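Local coordinates for protein triacylglycerol lipase (Clostridium botulinum, PDB 5AH1) that hydrolyses ester bonds, including those of synthetic polyesters, as a zinc-binding alpha/beta-hydrolase of the triacylglycerol lipase class, at residues L269-Q273 against W274-K278; P61-F64 against P65-T69. All coordinates share one frame; numbering follows the deposited sequence. Where two conformers were deposited one is given.

In the fold
Both contacts are short-range turns in loops, on opposite sides of the chain's centre, with their own centres about 47 Å apart and nearest atoms about 30 Å apart. Contact 1 (269-273 with 274-278) is partly buried, in the loop joining helices 242-257 and 284-292; three backbone bonds, an indole face and a lysine-aspartate pair hold it. Contact 2 (61-64 with 65-69) is a surface turn ahead of strand 80-83, with one backbone bond across it, a proline on a phenyl face and a bridging water. The two hold different elements: contact 1 touches helix 284-292 and the zinc site, contact 2 helix 437-448.

Contact 1: residues L269-Q273 against W274-K278; sequences LKLDQ and WGLKK
The indole of W274 carries the CG of Q273 over one face, a CH-pi contact 4.0 Å from CG to the centroid of the five-membered ring and 24° off its normal. The Q273 chain bends at chi2 (-82°), bringing its amide along the pyrrole side of the indole, CD 3.5 Å from W274 CD1, with amide and ring planes 29° apart. L271 approaches the same indole obliquely through CD2, 3.8 Å from W274 CD1, and sets its CB against that of L276. Outside the turn, the ring of H156 meets W274 edge-to-face.

The carbonyl oxygen of L271 accepts from W274 N at 3.0 Å and from L276 N, which reach it from opposite faces of its plane. D272 O takes a further bond from G275 N. A water accepts from L271 N and donates to L276 O.

On the outer side, the methylenes of K277 lie across the D272 carboxylate, CG of the lysine 3.7 Å from CG of the aspartate. The salt bridge from K277 NZ to D272 OD2 is long, 4.0 Å, and a water spans the same two atoms; the stronger partner of D272 is R161, at OD1.

The L276-L271 and G275-D272 bonds, the left-handed G275 and the L271-L276 apolar touch make a Schellman motif ending the 3-10 turn. Q273 NE2 donates to D130 OD2, and D130 and H156 are zinc ligands, as is D302, which W274 touches: the capped turn supplies second-shell contacts to the zinc site of this alpha/beta-hydrolase.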
loop_
_atom_site.group_PDB
_atom_site.type_symbol
_atom_site.label_atom_id
_atom_site.label_comp_id
_atom_site.label_asym_id
_atom_site.label_seq_id
_atom_site.Cartn_x
_atom_site.Cartn_y
_atom_site.Cartn_z
ATOM N N LEU A 269 -15.520 0.783 -5.601
ATOM C CA LEU A 269 -14.956 0.473 -4.278
ATOM C C LEU A 269 -14.800 -1.026 -4.029
ATOM O O LEU A 269 -14.166 -1.427 -3.058
ATOM C CB LEU A 269 -15.781 1.098 -3.163
ATOM C CG LEU A 269 -15.896 2.617 -3.241
ATOM C CD1 LEU A 269 -16.891 3.123 -2.211
ATOM C CD2 LEU A 269 -14.540 3.288 -3.066
ATOM N N LYS A 270 -15.356 -1.850 -4.914
ATOM C CA LYS A 270 -15.077 -3.289 -4.941
ATOM C C LYS A 270 -15.430 -4.001 -3.637
ATOM O O LYS A 270 -14.758 -4.950 -3.236
ATOM C CB LYS A 270 -13.612 -3.540 -5.336
ATOM C CG LYS A 270 -13.181 -2.716 -6.546
ATOM C CD LYS A 270 -11.791 -3.068 -7.102
ATOM C CE LYS A 270 -11.460 -2.201 -8.303
ATOM N NZ LYS A 270 -11.295 -0.775 -7.973
ATOM N N LEU A 271 -16.544 -3.597 -3.025
ATOM C CA LEU A 271 -17.027 -4.209 -1.787
ATOM C C LEU A 271 -18.097 -5.276 -2.066
ATOM O O LEU A 271 -19.005 -5.474 -1.264
ATOM C CB LEU A 271 -17.536 -3.113 -0.836
ATOM C CG LEU A 271 -16.397 -2.237 -0.288
ATOM C CD1 LEU A 271 -16.947 -0.965 0.314
ATOM C CD2 LEU A 271 -15.532 -2.981 0.720
ATOM N N ASP A 272 -17.949 -5.967 -3.188
ATOM C CA ASP A 272 -18.851 -7.034 -3.608
ATOM C C ASP A 272 -19.104 -8.051 -2.495
ATOM O O ASP A 272 -20.229 -8.529 -2.323
ATOM C CB ASP A 272 -18.277 -7.798 -4.808
ATOM C CG ASP A 272 -17.954 -6.918 -5.999
ATOM O OD1 ASP A 272 -17.468 -5.784 -5.825
ATOM O OD2 ASP A 272 -18.166 -7.400 -7.130
ATOM N N GLN A 273 -18.055 -8.397 -1.756
ATOM C CA GLN A 273 -18.139 -9.493 -0.796
ATOM C C GLN A 273 -19.049 -9.159 0.373
ATOM O O GLN A 273 -19.568 -10.053 1.018
ATOM C CB GLN A 273 -16.747 -9.948 -0.322
ATOM C CG GLN A 273 -16.048 -9.053 0.703
ATOM C CD GLN A 273 -15.341 -7.873 0.083
ATOM O OE1 GLN A 273 -15.831 -7.241 -0.856
ATOM N NE2 GLN A 273 -14.167 -7.563 0.611
ATOM N N TRP A 274 -19.208 -7.859 0.619
ATOM C CA TRP A 274 -20.057 -7.334 1.678
ATOM C C TRP A 274 -21.469 -7.001 1.217
ATOM O O TRP A 274 -22.241 -6.452 1.984
ATOM C CB TRP A 274 -19.423 -6.072 2.273
ATOM C CG TRP A 274 -18.127 -6.318 2.998
ATOM C CD1 TRP A 274 -16.869 -5.988 2.579
ATOM C CD2 TRP A 274 -17.969 -6.951 4.270
ATOM N NE1 TRP A 274 -15.934 -6.371 3.508
ATOM C CE2 TRP A 274 -16.588 -6.948 4.568
ATOM C CE3 TRP A 274 -18.862 -7.497 5.200
ATOM C CZ2 TRP A 274 -16.082 -7.492 5.735
ATOM C CZ3 TRP A 274 -18.357 -8.027 6.361
ATOM C CH2 TRP A 274 -16.973 -8.011 6.629
ATOM N N GLY A 275 -21.818 -7.329 -0.022
ATOM C CA GLY A 275 -23.130 -6.990 -0.544
ATOM C C GLY A 275 -23.255 -5.505 -0.812
ATOM O O GLY A 275 -24.368 -4.975 -0.808
ATOM N N LEU A 276 -22.128 -4.847 -1.087
ATOM C CA LEU A 276 -22.106 -3.412 -1.324
ATOM C C LEU A 276 -21.699 -3.040 -2.755
ATOM O O LEU A 276 -21.101 -2.000 -2.969
ATOM C CB LEU A 276 -21.201 -2.720 -0.285
ATOM C CG LEU A 276 -21.753 -2.746 1.149
ATOM C CD1 LEU A 276 -20.722 -2.207 2.115
ATOM C CD2 LEU A 276 -23.055 -1.963 1.253
ATOM N N LYS A 277 -22.109 -3.834 -3.740
ATOM C CA LYS A 277 -22.000 -3.398 -5.132
ATOM C C LYS A 277 -22.931 -2.221 -5.395
ATOM O O LYS A 277 -23.988 -2.109 -4.771
ATOM C CB LYS A 277 -22.359 -4.537 -6.086
ATOM C CG LYS A 277 -21.405 -5.696 -5.979
ATOM C CD LYS A 277 -21.868 -6.903 -6.786
ATOM C CE LYS A 277 -21.696 -6.701 -8.267
ATOM N NZ LYS A 277 -21.656 -8.030 -8.951
ATOM N N LYS A 278 -22.560 -1.351 -6.328
ATOM C CA LYS A 278 -23.473 -0.321 -6.799
ATOM C C LYS A 278 -24.743 -0.970 -7.366
ATOM O O LYS A 278 -24.669 -1.901 -8.165
ATOM C CB LYS A 278 -22.798 0.549 -7.853
ATOM C CG LYS A 278 -23.663 1.736 -8.282
ATOM C CD LYS A 278 -22.839 2.921 -8.763
ATOM C CE LYS A 278 -22.163 2.619 -10.050
ATOM N NZ LYS A 278 -21.572 3.858 -10.611
HETATM O O HOH W 1 -18.609 -1.718 -4.174
HETATM O O HOH W 2 -19.321 -9.749 -7.916
#

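Contact 2: residues P61-F64 against P65-T69; sequences PVEF and PEVNT
E63 meets V67, which ends the turn, and N68 just after it. Its CG comes within 4.1 Å of N68 ND2, the two side chains crossing at about a right angle. A water links their polar ends, donating to N68 OD1 at 2.9 Å and, weakly, to E63 OE1. The approach of E63 CB and OE1 to V67 CG1 is tentative, since it holds for one of two conformers of the valine.

F64 follows, and offers one ring face to P65. With CG anti to the backbone N (chi1 -170°), its ring stands beside the carbonyl carbon and hence next to the proline bonded to it. The proline CD sits over that face, offset toward the rim, in a CH-pi contact 3.5 Å from the ring centroid and 17° off the normal. Elsewhere the phenyl packs on the C-terminal region, edge-to-face with F446 of helix 437-448 and against N449 and L450, while P65 touches Y406.

The carbonyl oxygen of F64 closes a type II beta turn to V67, whose N donates to it at 3.2 Å with an angle of 161° at the hydrogen. The next turn overlaps the first: E66 O accepts from T69 N and OG1, on the same face of its plane, and the carboxylate of E66 turns to R70 in a salt bridge.

With one backbone bond across the contact and one proline-aromatic contact, the turn combines an apolar side resting on the protein with a polar side joined by one water, weakly held at E63.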
loop_
_atom_site.group_PDB
_atom_site.type_symbol
_atom_site.label_atom_id
_atom_site.label_comp_id
_atom_site.label_asym_id
_atom_site.label_seq_id
_atom_site.Cartn_x
_atom_site.Cartn_y
_atom_site.Cartn_z
ATOM N N PRO A 61 19.219 6.085 -4.445
ATOM C CA PRO A 61 20.366 6.480 -3.609
ATOM C C PRO A 61 21.596 5.577 -3.639
ATOM O O PRO A 61 22.644 6.030 -3.201
ATOM C CB PRO A 61 19.775 6.475 -2.204
ATOM C CG PRO A 61 18.737 5.413 -2.276
ATOM C CD PRO A 61 18.107 5.569 -3.624
ATOM N N VAL A 62 21.484 4.344 -4.118
ATOM C CA VAL A 62 22.593 3.405 -4.007
ATOM C C VAL A 62 22.747 2.586 -5.273
ATOM O O VAL A 62 21.819 2.443 -6.070
ATOM C CB VAL A 62 22.417 2.444 -2.800
ATOM C CG1 VAL A 62 22.344 3.220 -1.496
ATOM C CG2 VAL A 62 21.170 1.591 -2.962
ATOM N N GLU A 63 23.957 2.087 -5.462
ATOM C CA GLU A 63 24.215 1.060 -6.457
ATOM C C GLU A 63 24.042 -0.300 -5.798
ATOM O O GLU A 63 24.178 -0.447 -4.574
ATOM C CB GLU A 63 25.630 1.191 -7.033
ATOM C CG GLU A 63 25.825 2.388 -7.972
ATOM C CD GLU A 63 25.120 2.223 -9.326
ATOM O OE1 GLU A 63 25.261 1.153 -9.971
ATOM O OE2 GLU A 63 24.425 3.175 -9.749
ATOM N N PHE A 64 23.716 -1.296 -6.603
ATOM C CA PHE A 64 23.611 -2.647 -6.091
ATOM C C PHE A 64 24.969 -3.081 -5.527
ATOM O O PHE A 64 26.016 -2.732 -6.081
ATOM C CB PHE A 64 23.145 -3.622 -7.177
ATOM C CG PHE A 64 22.801 -4.970 -6.633
ATOM C CD1 PHE A 64 21.556 -5.195 -6.062
ATOM C CD2 PHE A 64 23.729 -5.996 -6.632
ATOM C CE1 PHE A 64 21.238 -6.425 -5.514
ATOM C CE2 PHE A 64 23.414 -7.226 -6.079
ATOM C CZ PHE A 64 22.166 -7.433 -5.516
ATOM N N PRO A 65 24.974 -3.821 -4.405
ATOM C CA PRO A 65 26.262 -4.212 -3.819
ATOM C C PRO A 65 27.236 -4.863 -4.800
ATOM O O PRO A 65 26.867 -5.754 -5.570
ATOM C CB PRO A 65 25.853 -5.215 -2.734
ATOM C CG PRO A 65 24.507 -4.794 -2.323
ATOM C CD PRO A 65 23.843 -4.265 -3.571
ATOM N N GLU A 66 28.474 -4.377 -4.750
ATOM C CA GLU A 66 29.615 -4.951 -5.478
ATOM C C GLU A 66 29.621 -4.723 -6.990
ATOM O O GLU A 66 30.504 -5.222 -7.670
ATOM C CB GLU A 66 29.756 -6.458 -5.201
ATOM C CG GLU A 66 29.715 -6.863 -3.728
ATOM C CD GLU A 66 29.911 -8.356 -3.555
ATOM O OE1 GLU A 66 28.939 -9.109 -3.805
ATOM O OE2 GLU A 66 31.044 -8.785 -3.218
ATOM N N VAL A 67 28.665 -3.957 -7.507
ATOM C CA VAL A 67 28.575 -3.740 -8.953
ATOM C C VAL A 67 29.830 -3.058 -9.497
ATOM O O VAL A 67 30.166 -3.223 -10.664
ATOM C CB VAL A 67 27.302 -2.935 -9.339
ATOM C CG1 VAL A 67 27.376 -1.498 -8.838
ATOM C CG2 VAL A 67 27.057 -2.955 -10.841
ATOM N N ASN A 68 30.525 -2.319 -8.635
ATOM C CA ASN A 68 31.760 -1.625 -9.017
ATOM C C ASN A 68 33.008 -2.281 -8.452
ATOM O O ASN A 68 34.080 -1.665 -8.436
ATOM C CB ASN A 68 31.681 -0.165 -8.566
ATOM C CG ASN A 68 30.486 0.566 -9.164
ATOM O OD1 ASN A 68 30.295 0.631 -10.378
ATOM N ND2 ASN A 68 29.654 1.097 -8.300
ATOM N N THR A 69 32.879 -3.527 -8.000
ATOM C CA THR A 69 34.052 -4.312 -7.604
ATOM C C THR A 69 34.179 -5.635 -8.338
ATOM O O THR A 69 35.257 -6.191 -8.389
ATOM C CB THR A 69 34.110 -4.586 -6.095
ATOM O OG1 THR A 69 33.000 -5.401 -5.712
ATOM C CG2 THR A 69 34.108 -3.281 -5.324
HETATM O O HOH W 3 27.898 2.131 -11.068
#